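Local coordinates for putative adhesin (Bacteroides thetaiotaomicron, PDB 4QDG), which probably helps to anchor pilus or fimbrial subunits at the outer membrane, as a lipoprotein of the FimB/Mfa2 family, at residues 66-71 with 137-142; 109-114 with 118-123; 180-183 with 187-190. All blocks are in the same frame, centred on the assembly; numbering follows the deposited sequence.

Contact 1 lies at a far end of the molecule, its centre about 31 Å from that of contact 3 and about 36 Å from that of contact 2, and it touches neither. Contacts 2 and 3 do meet, their centres about 17 Å apart: strands 107-110 and 180-181 are neighbours in one small antiparallel sheet, and E109 CG packs on L180 CD1 at 3.8 Å. Both lie in the neighbourhood of bound magnesium without supplying a ligand to it. The side chain of R120 in contact 2 comes to about 11 Å from a magnesium ion and that of F181 in contact 3 to about 10 Å, whereas contact 1 is remote from the metal sites.

Contact 1 of 3, residues 66-71 with 137-142; sequences RMKLDL and DLYSEG
Y139 lies with its phenol ring under the side chain of K68, whose CG sits over one face, 3.7 Å from the ring centroid. This is a CH-pi contact, displaced toward the hydroxyl end of the ring. It joins a beta-hairpin turn to a strand: Y139 lies in the turn between strands 127-137 and 140-159, and K68 in strand 67-70. Strand 15-20 pairs with both 67-70 and 140-159, so the tyrosine, just ahead of strand 140-159, reaches to strand 67-70. Alternation along strand 67-70 explains the choice of residues. K68 and D70 project on the exposed side and can be polar, while L69 faces the interior and packs on F78 and R53. Lysine suits its place because a long aliphatic stem can cover a ring before ending in a charge. With CG anti to the backbone N (chi1 -179°), the stem runs out over the ring; bends at chi3 and chi4 then curl NZ back to the phenol oxygen, giving a weak hydrogen bond of 3.4 Å from NZ to Y139 OH. The same ammonium makes a salt bridge with D70, NZ to OD2 being 3.1 Å. D70 spreads its carboxylate between the two partners, its plane turned 62° from that of the ring. L69 O approaches the ring edge at CD1. The phenol donates to the carboxylate oxygen not engaged in the salt bridge: Y139 OH lies 2.7 Å from D70 OD1, on its syn side and 26° out of the carboxylate plane.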
ATOM      1  N   ARG A  66      20.143 -13.694   3.692  1.00 31.27           N
ATOM      2  CA  ARG A  66      19.770 -13.982   5.080  0.50 30.33           C
ATOM      3  C   ARG A  66      20.460 -13.003   6.001  1.00 33.81           C
ATOM      4  O   ARG A  66      21.592 -12.616   5.742  1.00 35.39           O
ATOM      5  CB  ARG A  66      20.127 -15.423   5.511  0.50 30.01           C
ATOM      6  CG  ARG A  66      19.517 -16.553   4.684  0.50 37.04           C
ATOM      7  CD  ARG A  66      18.014 -16.673   4.758  0.50 28.95           C
ATOM      8  NE  ARG A  66      17.562 -17.805   3.955  0.50 29.56           N
ATOM      9  CZ  ARG A  66      17.188 -17.734   2.683  0.50 39.79           C
ATOM     10  NH1 ARG A  66      17.156 -16.561   2.053  0.50 26.71           N
ATOM     11  NH2 ARG A  66      16.815 -18.828   2.038  0.50 22.90           N
HETATM   12  N   MSE A  67      19.800 -12.584   7.051  1.00 29.20           N
HETATM   13  CA  MSE A  67      20.412 -11.684   8.001  1.00 29.11           C
HETATM   14  C   MSE A  67      20.853 -12.490   9.208  1.00 35.69           C
HETATM   15  O   MSE A  67      20.015 -12.997   9.955  1.00 34.90           O
HETATM   16  CB  MSE A  67      19.465 -10.549   8.411  1.00 30.14           C
HETATM   17  CG  MSE A  67      20.156  -9.517   9.295  1.00 35.76           C
HETATM   18 SE   MSE A  67      18.919  -8.236  10.030  0.75 41.20          SE
HETATM   19  CE  MSE A  67      18.578  -7.211   8.370  1.00 37.35           C
ATOM     20  N   LYS A  68      22.179 -12.606   9.393  1.00 33.73           N
ATOM     21  CA  LYS A  68      22.776 -13.302  10.513  1.00 32.30           C
ATOM     22  C   LYS A  68      22.857 -12.347  11.688  1.00 34.95           C
ATOM     23  O   LYS A  68      23.409 -11.254  11.550  1.00 36.69           O
ATOM     24  CB  LYS A  68      24.150 -13.814  10.104  1.00 34.78           C
ATOM     25  CG  LYS A  68      24.898 -14.587  11.170  1.00 32.56           C
ATOM     26  CD  LYS A  68      26.300 -14.998  10.655  1.00 41.49           C
ATOM     27  CE  LYS A  68      27.333 -13.885  10.681  1.00 50.47           C
ATOM     28  NZ  LYS A  68      27.795 -13.586  12.064  1.00 59.08           N
ATOM     29  N   LEU A  69      22.264 -12.726  12.828  1.00 30.05           N
ATOM     30  CA  LEU A  69      22.311 -11.900  14.019  1.00 30.26           C
ATOM     31  C   LEU A  69      22.909 -12.659  15.172  1.00 34.48           C
ATOM     32  O   LEU A  69      22.325 -13.640  15.630  1.00 35.39           O
ATOM     33  CB  LEU A  69      20.923 -11.342  14.426  1.00 30.11           C
ATOM     34  CG  LEU A  69      20.256 -10.323  13.509  1.00 36.28           C
ATOM     35  CD1 LEU A  69      18.789 -10.120  13.900  1.00 37.25           C
ATOM     36  CD2 LEU A  69      20.956  -8.992  13.569  1.00 40.64           C
ATOM     37  N   ASP A  70      24.048 -12.175  15.678  1.00 31.41           N
ATOM     38  CA  ASP A  70      24.662 -12.713  16.882  1.00 33.05           C
ATOM     39  C   ASP A  70      23.894 -12.138  18.065  1.00 37.54           C
ATOM     40  O   ASP A  70      23.796 -10.923  18.189  1.00 37.83           O
ATOM     41  CB  ASP A  70      26.173 -12.398  16.946  1.00 35.91           C
ATOM     42  CG  ASP A  70      26.965 -13.224  15.963  1.00 43.34           C
ATOM     43  OD1 ASP A  70      27.005 -14.467  16.127  1.00 43.40           O
ATOM     44  OD2 ASP A  70      27.504 -12.642  15.008  1.00 51.62           O
ATOM     45  N   LEU A  71      23.261 -13.005  18.865  1.00 34.62           N
ATOM     46  CA  LEU A  71      22.435 -12.579  19.989  1.00 33.85           C
ATOM     47  C   LEU A  71      22.647 -13.442  21.211  1.00 40.98           C
ATOM     48  O   LEU A  71      22.896 -14.648  21.093  1.00 43.12           O
ATOM     49  CB  LEU A  71      20.930 -12.612  19.604  1.00 32.01           C
ATOM     50  CG  LEU A  71      20.432 -11.593  18.569  1.00 34.71           C
ATOM     51  CD1 LEU A  71      19.054 -11.932  18.100  1.00 32.54           C
ATOM     52  CD2 LEU A  71      20.509 -10.164  19.101  1.00 34.52           C
ATOM     53  N   ASP A 137      22.080 -22.329  18.850  1.00 33.20           N
ATOM     54  CA  ASP A 137      23.487 -22.502  18.542  1.00 32.97           C
ATOM     55  C   ASP A 137      23.592 -22.647  17.032  1.00 37.10           C
ATOM     56  O   ASP A 137      22.797 -23.384  16.441  1.00 35.33           O
ATOM     57  CB  ASP A 137      24.046 -23.737  19.246  1.00 34.55           C
ATOM     58  CG  ASP A 137      24.347 -23.536  20.717  1.00 42.64           C
ATOM     59  OD1 ASP A 137      24.539 -22.367  21.133  1.00 41.74           O
ATOM     60  OD2 ASP A 137      24.420 -24.547  21.450  1.00 47.28           O
ATOM     61  N   LEU A 138      24.499 -21.875  16.402  1.00 33.65           N
ATOM     62  CA  LEU A 138      24.711 -21.853  14.953  1.00 32.72           C
ATOM     63  C   LEU A 138      23.481 -21.316  14.190  1.00 35.00           C
ATOM     64  O   LEU A 138      23.225 -21.715  13.035  1.00 33.89           O
ATOM     65  CB  LEU A 138      25.128 -23.231  14.421  1.00 32.82           C
ATOM     66  CG  LEU A 138      26.423 -23.264  13.633  1.00 36.98           C
ATOM     67  CD1 LEU A 138      27.575 -22.595  14.386  1.00 35.84           C
ATOM     68  CD2 LEU A 138      26.753 -24.681  13.242  1.00 38.44           C
ATOM     69  N   TYR A 139      22.777 -20.356  14.841  1.00 28.79           N
ATOM     70  CA  TYR A 139      21.653 -19.547  14.368  1.00 27.80           C
ATOM     71  C   TYR A 139      20.395 -20.333  13.992  1.00 37.22           C
ATOM     72  O   TYR A 139      20.407 -21.131  13.047  1.00 39.26           O
ATOM     73  CB  TYR A 139      22.060 -18.622  13.169  1.00 27.70           C
ATOM     74  CG  TYR A 139      23.403 -17.933  13.357  1.00 27.59           C
ATOM     75  CD1 TYR A 139      23.522 -16.805  14.160  1.00 28.70           C
ATOM     76  CD2 TYR A 139      24.572 -18.484  12.832  1.00 28.06           C
ATOM     77  CE1 TYR A 139      24.771 -16.230  14.427  1.00 29.80           C
ATOM     78  CE2 TYR A 139      25.821 -17.925  13.098  1.00 29.30           C
ATOM     79  CZ  TYR A 139      25.909 -16.779  13.869  1.00 33.99           C
ATOM     80  OH  TYR A 139      27.126 -16.198  14.079  1.00 38.62           O
ATOM     81  N   SER A 140      19.280 -20.047  14.705  1.00 33.37           N
ATOM     82  CA  SER A 140      17.970 -20.605  14.374  1.00 32.39           C
ATOM     83  C   SER A 140      17.475 -19.904  13.133  1.00 35.83           C
ATOM     84  O   SER A 140      17.822 -18.743  12.919  1.00 34.93           O
ATOM     85  CB  SER A 140      16.976 -20.409  15.514  1.00 33.10           C
ATOM     86  OG  SER A 140      16.914 -19.043  15.893  1.00 34.46           O
ATOM     87  N   GLU A 141      16.688 -20.591  12.306  1.00 32.66           N
ATOM     88  CA  GLU A 141      16.195 -19.961  11.085  1.00 33.03           C
ATOM     89  C   GLU A 141      14.774 -19.509  11.268  1.00 39.30           C
ATOM     90  O   GLU A 141      13.983 -20.200  11.914  1.00 39.95           O
ATOM     91  CB  GLU A 141      16.303 -20.890   9.883  1.00 34.18           C
ATOM     92  CG  GLU A 141      17.734 -21.054   9.406  1.00 49.05           C
ATOM     93  CD  GLU A 141      17.951 -22.026   8.262  1.00 80.21           C
ATOM     94  OE1 GLU A 141      17.024 -22.806   7.943  1.00 63.33           O
ATOM     95  OE2 GLU A 141      19.073 -22.023   7.706  1.00 90.19           O
ATOM     96  N   GLY A 142      14.465 -18.348  10.708  1.00 34.90           N
ATOM     97  CA  GLY A 142      13.127 -17.781  10.755  1.00 34.03           C
ATOM     98  C   GLY A 142      12.847 -16.904   9.559  1.00 34.79           C
ATOM     99  O   GLY A 142      13.757 -16.272   9.029  1.00 33.80           O
TER

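Contact 2 of 3, residues 109-114 with 118-123; sequences ELDSEC and PRRKNL
The guanidinium of R120 carries the sulfur of C114 over one face, SG standing 3.5 Å above the plane and displaced toward the rim on the NH2 side, while OD2 of D111 meets the edge at NH1. The carboxylate is turned almost perpendicular to the guanidinium, the two planes lying 82° apart. NH1 donates within its own plane, yet it reaches OD2 at 3.0 Å from well above the carboxylate plane, in a salt bridge with a single hydrogen bond. R120 bends at chi3 (64°), which folds the guanidinium back over C114. Aspartate serves a second purpose here: OD1 accepts from E113 N at 3.2 Å, closing an Asx turn that caps the start of the short helix 113-116, and D111 O accepts from C114 N. The chain thus leaves strand 107-110, turns through the helix and doubles back, and D111 binds both the entry to the helix and the arginine that follows its exit. On the inner side the polar groups give way to hydrocarbon. L123 CD2 rests in the notch where L110 CD1 and C114 CB come together, 3.7 Å from each, and cysteine is small enough to offer SG to the arginine and CB to the leucine. The backbone adds a CA-H...O contact, K121 CA lying 3.2 Å from C114 O; the lysine chain then extends away to hydrogen-bond T196 through NZ.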
ATOM      1  N   GLU A 109       4.500   7.187  10.250  1.00 38.48           N
ATOM      2  CA  GLU A 109       3.610   8.171   9.659  1.00 38.79           C
ATOM      3  C   GLU A 109       4.088   8.572   8.285  1.00 37.23           C
ATOM      4  O   GLU A 109       5.286   8.609   8.047  1.00 34.23           O
ATOM      5  CB  GLU A 109       3.534   9.417  10.559  1.00 42.47           C
ATOM      6  CG  GLU A 109       2.271  10.239  10.324  1.00 63.14           C
ATOM      7  CD  GLU A 109       2.224  11.622  10.943  1.00 94.03           C
ATOM      8  OE1 GLU A 109       2.623  11.767  12.121  1.00 70.78           O
ATOM      9  OE2 GLU A 109       1.744  12.554  10.255  1.00100.13           O
ATOM     10  N   LEU A 110       3.147   8.908   7.380  1.00 33.41           N
ATOM     11  CA  LEU A 110       3.518   9.444   6.070  1.00 31.97           C
ATOM     12  C   LEU A 110       4.092  10.845   6.249  1.00 40.23           C
ATOM     13  O   LEU A 110       3.570  11.635   7.036  1.00 41.23           O
ATOM     14  CB  LEU A 110       2.301   9.496   5.124  1.00 30.33           C
ATOM     15  CG  LEU A 110       2.551  10.003   3.687  1.00 33.66           C
ATOM     16  CD1 LEU A 110       3.110   8.908   2.793  1.00 30.83           C
ATOM     17  CD2 LEU A 110       1.294  10.561   3.072  1.00 36.14           C
ATOM     18  N   ASP A 111       5.158  11.150   5.508  1.00 39.05           N
ATOM     19  CA  ASP A 111       5.720  12.490   5.422  1.00 40.07           C
ATOM     20  C   ASP A 111       4.675  13.330   4.667  1.00 43.70           C
ATOM     21  O   ASP A 111       4.375  13.023   3.513  1.00 42.82           O
ATOM     22  CB  ASP A 111       7.081  12.430   4.684  1.00 41.98           C
ATOM     23  CG  ASP A 111       7.858  13.734   4.543  1.00 50.79           C
ATOM     24  OD1 ASP A 111       7.248  14.829   4.728  1.00 48.95           O
ATOM     25  OD2 ASP A 111       9.065  13.669   4.223  1.00 60.75           O
ATOM     26  N   SER A 112       4.068  14.322   5.342  1.00 41.64           N
ATOM     27  CA  SER A 112       3.003  15.188   4.804  1.00 41.94           C
ATOM     28  C   SER A 112       3.369  15.902   3.474  1.00 44.99           C
ATOM     29  O   SER A 112       2.473  16.246   2.701  1.00 44.27           O
ATOM     30  CB  SER A 112       2.598  16.227   5.842  1.00 47.55           C
ATOM     31  OG  SER A 112       3.669  17.117   6.128  1.00 63.76           O
ATOM     32  N   GLU A 113       4.673  16.086   3.207  1.00 42.16           N
ATOM     33  CA  GLU A 113       5.178  16.734   1.993  1.00 42.47           C
ATOM     34  C   GLU A 113       4.830  15.927   0.734  1.00 43.57           C
ATOM     35  O   GLU A 113       4.667  16.512  -0.343  1.00 42.78           O
ATOM     36  CB  GLU A 113       6.699  16.947   2.110  1.00 45.39           C
ATOM     37  CG  GLU A 113       7.207  18.343   1.762  1.00 57.74           C
ATOM     38  CD  GLU A 113       6.283  19.531   1.959  1.00 83.50           C
ATOM     39  OE1 GLU A 113       5.866  19.792   3.112  1.00 70.51           O
ATOM     40  OE2 GLU A 113       5.983  20.213   0.953  1.00 87.60           O
ATOM     41  N   CYS A 114       4.630  14.600   0.891  1.00 39.48           N
ATOM     42  CA  CYS A 114       4.206  13.677  -0.178  1.00 38.18           C
ATOM     43  C   CYS A 114       2.788  13.953  -0.656  1.00 42.55           C
ATOM     44  O   CYS A 114       2.461  13.569  -1.773  1.00 41.38           O
ATOM     45  CB  CYS A 114       4.330  12.237   0.294  1.00 36.95           C
ATOM     46  SG  CYS A 114       6.025  11.740   0.661  1.00 41.23           S
ATOM     47  N   PRO A 118       4.324  17.540  -6.082  1.00 38.20           N
ATOM     48  CA  PRO A 118       3.988  16.672  -7.234  1.00 37.26           C
ATOM     49  C   PRO A 118       5.020  15.601  -7.549  1.00 42.90           C
ATOM     50  O   PRO A 118       4.661  14.536  -8.030  1.00 42.88           O
ATOM     51  CB  PRO A 118       3.888  17.663  -8.398  1.00 39.86           C
ATOM     52  CG  PRO A 118       3.507  18.956  -7.748  1.00 44.77           C
ATOM     53  CD  PRO A 118       4.267  18.970  -6.468  1.00 41.09           C
ATOM     54  N   ARG A 119       6.291  15.880  -7.246  1.00 40.15           N
ATOM     55  CA  ARG A 119       7.429  15.000  -7.458  1.00 39.85           C
ATOM     56  C   ARG A 119       7.502  13.913  -6.372  1.00 42.10           C
ATOM     57  O   ARG A 119       8.232  12.940  -6.550  1.00 42.49           O
ATOM     58  CB  ARG A 119       8.719  15.844  -7.518  1.00 41.82           C
ATOM     59  CG  ARG A 119       8.736  16.708  -8.785  1.00 47.86           C
ATOM     60  CD  ARG A 119       9.563  17.967  -8.727  1.00 50.84           C
ATOM     61  NE  ARG A 119       9.188  18.936  -7.687  1.00 53.07           N
ATOM     62  CZ  ARG A 119       8.231  19.856  -7.780  1.00 64.29           C
ATOM     63  NH1 ARG A 119       7.417  19.877  -8.833  1.00 43.40           N
ATOM     64  NH2 ARG A 119       8.038  20.724  -6.792  1.00 62.19           N
ATOM     65  N   ARG A 120       6.708  14.041  -5.277  1.00 36.64           N
ATOM     66  CA  ARG A 120       6.688  13.063  -4.173  1.00 34.59           C
ATOM     67  C   ARG A 120       5.297  12.390  -3.984  1.00 35.20           C
ATOM     68  O   ARG A 120       5.181  11.511  -3.133  1.00 33.57           O
ATOM     69  CB  ARG A 120       7.118  13.733  -2.849  1.00 33.33           C
ATOM     70  CG  ARG A 120       8.523  14.351  -2.889  1.00 33.95           C
ATOM     71  CD  ARG A 120       9.068  14.585  -1.503  1.00 31.24           C
ATOM     72  NE  ARG A 120       9.253  13.314  -0.809  1.00 40.75           N
ATOM     73  CZ  ARG A 120       9.399  13.178   0.501  1.00 50.41           C
ATOM     74  NH1 ARG A 120       9.393  14.244   1.292  1.00 40.72           N
ATOM     75  NH2 ARG A 120       9.550  11.972   1.033  1.00 35.65           N
ATOM     76  N   LYS A 121       4.272  12.769  -4.778  1.00 30.86           N
ATOM     77  CA  LYS A 121       2.916  12.219  -4.631  1.00 30.96           C
ATOM     78  C   LYS A 121       2.857  10.710  -4.871  1.00 35.95           C
ATOM     79  O   LYS A 121       2.111  10.018  -4.167  1.00 36.18           O
ATOM     80  CB  LYS A 121       1.887  12.943  -5.508  1.00 32.74           C
ATOM     81  CG  LYS A 121       1.542  14.345  -5.014  1.00 32.43           C
ATOM     82  CD  LYS A 121       0.363  14.908  -5.781  1.00 32.12           C
ATOM     83  CE  LYS A 121       0.193  16.371  -5.561  1.00 41.85           C
ATOM     84  NZ  LYS A 121      -0.638  16.973  -6.639  1.00 50.12           N
ATOM     85  N   ASN A 122       3.650  10.196  -5.825  1.00 31.72           N
ATOM     86  CA  ASN A 122       3.693   8.759  -6.098  1.00 30.61           C
ATOM     87  C   ASN A 122       4.539   8.125  -4.980  1.00 35.89           C
ATOM     88  O   ASN A 122       5.766   8.269  -4.973  1.00 37.61           O
ATOM     89  CB  ASN A 122       4.250   8.480  -7.507  1.00 27.61           C
ATOM     90  CG  ASN A 122       4.172   7.043  -7.917  1.00 38.48           C
ATOM     91  OD1 ASN A 122       3.566   6.209  -7.247  1.00 37.58           O
ATOM     92  ND2 ASN A 122       4.733   6.729  -9.062  1.00 33.71           N
ATOM     93  N   LEU A 123       3.868   7.504  -3.997  1.00 30.53           N
ATOM     94  CA  LEU A 123       4.492   7.006  -2.777  1.00 29.61           C
ATOM     95  C   LEU A 123       5.376   5.805  -3.012  1.00 36.34           C
ATOM     96  O   LEU A 123       5.033   4.892  -3.774  1.00 34.85           O
ATOM     97  CB  LEU A 123       3.450   6.674  -1.670  1.00 27.28           C
ATOM     98  CG  LEU A 123       2.355   7.720  -1.362  1.00 30.05           C
ATOM     99  CD1 LEU A 123       1.374   7.189  -0.328  1.00 29.58           C
ATOM    100  CD2 LEU A 123       2.940   9.067  -0.911  1.00 31.36           C
TER

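Contact 3 of 3, residues 180-183 with 187-190; sequences LFSY and LLEN
Similar first torsions, -65° in F181 and -62° in L187, set each CG anti to its carbonyl carbon, and the two side chains run side by side in the same direction. L187 CD2 therefore lies over one face of the F181 ring, 4.0 Å from its centroid and offset toward CE2, in a CH-pi contact suited to a branched aliphatic residue beside a flat aromatic one. L180 takes the other course: its CG stands opposite the backbone N, carrying CD2 to L188 CB at 3.8 Å and to the amide end of N190, whose side chain it crosses at about a right angle. The backbones meet in a single antiparallel beta bridge between F181 and L187, their CA atoms 4.6 Å apart. On its other side strand 180-181 pairs with 107-110, so the returning loop 187-190 covers the margin of a three-stranded sheet. Side chains alternate as the bridge demands, with F181 and L187 on one face and L180 and L188 on the other. L188 N donates to L180 O at 2.8 Å in a nearly straight bond, the donor tilted 29° from the carbonyl plane. The reciprocal link is opened by water 1: the two backbones are apart there, L180 N being 4.6 Å from L188 O. The water accepts from L180 N at 3.1 Å and is placed to donate to L188 O, bridging a gap too wide for a direct bond. Toward the turn, L188 CD1 packs on S182 CB at 3.7 Å. Serine suits this spot because a side chain this short lets the leucine methyl come onto CB while OG hydrogen-bonds D184 OD1 in the turn.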
ATOM      1  N   LEU A 180      -1.176   7.250   9.573  1.00 30.77           N
ATOM      2  CA  LEU A 180      -0.511   6.929  10.837  1.00 30.61           C
ATOM      3  C   LEU A 180      -0.731   5.463  11.193  1.00 31.96           C
ATOM      4  O   LEU A 180      -1.873   5.020  11.309  1.00 30.51           O
ATOM      5  CB  LEU A 180      -1.001   7.845  11.979  1.00 31.64           C
ATOM      6  CG  LEU A 180      -0.300   7.687  13.345  1.00 37.64           C
ATOM      7  CD1 LEU A 180       1.194   8.057  13.265  1.00 37.79           C
ATOM      8  CD2 LEU A 180      -0.999   8.541  14.434  1.00 42.14           C
ATOM      9  N   PHE A 181       0.368   4.721  11.356  1.00 28.52           N
ATOM     10  CA  PHE A 181       0.335   3.306  11.728  1.00 28.38           C
ATOM     11  C   PHE A 181       0.787   3.098  13.167  1.00 34.25           C
ATOM     12  O   PHE A 181       1.792   3.682  13.574  1.00 33.01           O
ATOM     13  CB  PHE A 181       1.250   2.468  10.806  1.00 28.85           C
ATOM     14  CG  PHE A 181       0.859   2.406   9.357  1.00 29.30           C
ATOM     15  CD1 PHE A 181       1.311   3.367   8.456  1.00 32.11           C
ATOM     16  CD2 PHE A 181       0.090   1.351   8.870  1.00 28.68           C
ATOM     17  CE1 PHE A 181       0.961   3.294   7.104  1.00 30.67           C
ATOM     18  CE2 PHE A 181      -0.247   1.272   7.512  1.00 29.68           C
ATOM     19  CZ  PHE A 181       0.204   2.234   6.636  1.00 26.97           C
ATOM     20  N   SER A 182       0.099   2.212  13.921  1.00 31.91           N
ATOM     21  CA  SER A 182       0.574   1.806  15.245  1.00 32.41           C
ATOM     22  C   SER A 182       1.604   0.683  15.048  1.00 36.76           C
ATOM     23  O   SER A 182       1.818   0.244  13.913  1.00 35.18           O
ATOM     24  CB  SER A 182      -0.561   1.369  16.174  1.00 36.13           C
ATOM     25  OG  SER A 182      -1.429   0.423  15.576  1.00 46.53           O
ATOM     26  N   TYR A 183       2.172   0.172  16.157  1.00 34.31           N
ATOM     27  CA  TYR A 183       3.217  -0.849  16.190  1.00 33.14           C
ATOM     28  C   TYR A 183       2.821  -2.148  15.482  1.00 36.03           C
ATOM     29  O   TYR A 183       3.701  -2.823  14.959  1.00 35.62           O
ATOM     30  CB  TYR A 183       3.634  -1.143  17.648  1.00 33.54           C
ATOM     31  CG  TYR A 183       2.570  -1.831  18.486  1.00 35.55           C
ATOM     32  CD1 TYR A 183       1.611  -1.090  19.192  1.00 36.55           C
ATOM     33  CD2 TYR A 183       2.539  -3.223  18.606  1.00 36.68           C
ATOM     34  CE1 TYR A 183       0.633  -1.724  19.971  1.00 36.58           C
ATOM     35  CE2 TYR A 183       1.556  -3.865  19.363  1.00 38.74           C
ATOM     36  CZ  TYR A 183       0.619  -3.115  20.060  1.00 47.41           C
ATOM     37  OH  TYR A 183      -0.307  -3.799  20.813  1.00 52.88           O
ATOM     38  N   LEU A 187      -4.104   1.016  11.522  1.00 28.41           N
ATOM     39  CA  LEU A 187      -4.183   2.467  11.365  1.00 28.30           C
ATOM     40  C   LEU A 187      -4.644   3.122  12.643  1.00 35.09           C
ATOM     41  O   LEU A 187      -5.479   2.571  13.360  1.00 35.40           O
ATOM     42  CB  LEU A 187      -5.132   2.884  10.213  1.00 26.56           C
ATOM     43  CG  LEU A 187      -4.742   2.422   8.815  1.00 26.58           C
ATOM     44  CD1 LEU A 187      -5.905   2.583   7.853  1.00 21.76           C
ATOM     45  CD2 LEU A 187      -3.415   3.106   8.314  1.00 23.24           C
ATOM     46  N   LEU A 188      -4.098   4.316  12.916  1.00 33.64           N
ATOM     47  CA  LEU A 188      -4.458   5.155  14.054  1.00 35.24           C
ATOM     48  C   LEU A 188      -5.151   6.421  13.564  1.00 36.59           C
ATOM     49  O   LEU A 188      -4.600   7.095  12.707  1.00 35.01           O
ATOM     50  CB  LEU A 188      -3.211   5.534  14.860  1.00 36.50           C
ATOM     51  CG  LEU A 188      -2.576   4.463  15.740  1.00 42.22           C
ATOM     52  CD1 LEU A 188      -1.300   4.996  16.348  1.00 42.08           C
ATOM     53  CD2 LEU A 188      -3.506   4.025  16.882  1.00 46.04           C
ATOM     54  N   GLU A 189      -6.310   6.780  14.130  1.00 33.91           N
ATOM     55  CA  GLU A 189      -7.052   7.991  13.736  1.00 33.38           C
ATOM     56  C   GLU A 189      -6.187   9.245  13.948  1.00 38.62           C
ATOM     57  O   GLU A 189      -5.717   9.491  15.056  1.00 39.82           O
ATOM     58  CB  GLU A 189      -8.385   8.080  14.490  1.00 34.80           C
ATOM     59  CG  GLU A 189      -9.364   9.034  13.830  1.00 41.22           C
ATOM     60  CD  GLU A 189     -10.801   8.993  14.320  1.00 59.94           C
ATOM     61  OE1 GLU A 189     -11.145   8.086  15.112  1.00 57.34           O
ATOM     62  OE2 GLU A 189     -11.584   9.880  13.912  1.00 56.06           O
ATOM     63  N   ASN A 190      -5.925   9.994  12.866  1.00 35.31           N
ATOM     64  CA  ASN A 190      -5.015  11.140  12.901  1.00 35.11           C
ATOM     65  C   ASN A 190      -5.581  12.377  12.167  1.00 39.10           C
ATOM     66  O   ASN A 190      -4.939  13.434  12.137  1.00 40.75           O
ATOM     67  CB  ASN A 190      -3.676  10.714  12.268  1.00 35.48           C
ATOM     68  CG  ASN A 190      -2.533  11.670  12.524  1.00 58.90           C
ATOM     69  OD1 ASN A 190      -2.173  11.961  13.664  1.00 55.07           O
ATOM     70  ND2 ASN A 190      -1.973  12.224  11.473  1.00 48.57           N
TER
HETATM   71  O   HOH W   1      -4.259   7.075  10.128  1.00 31.96           O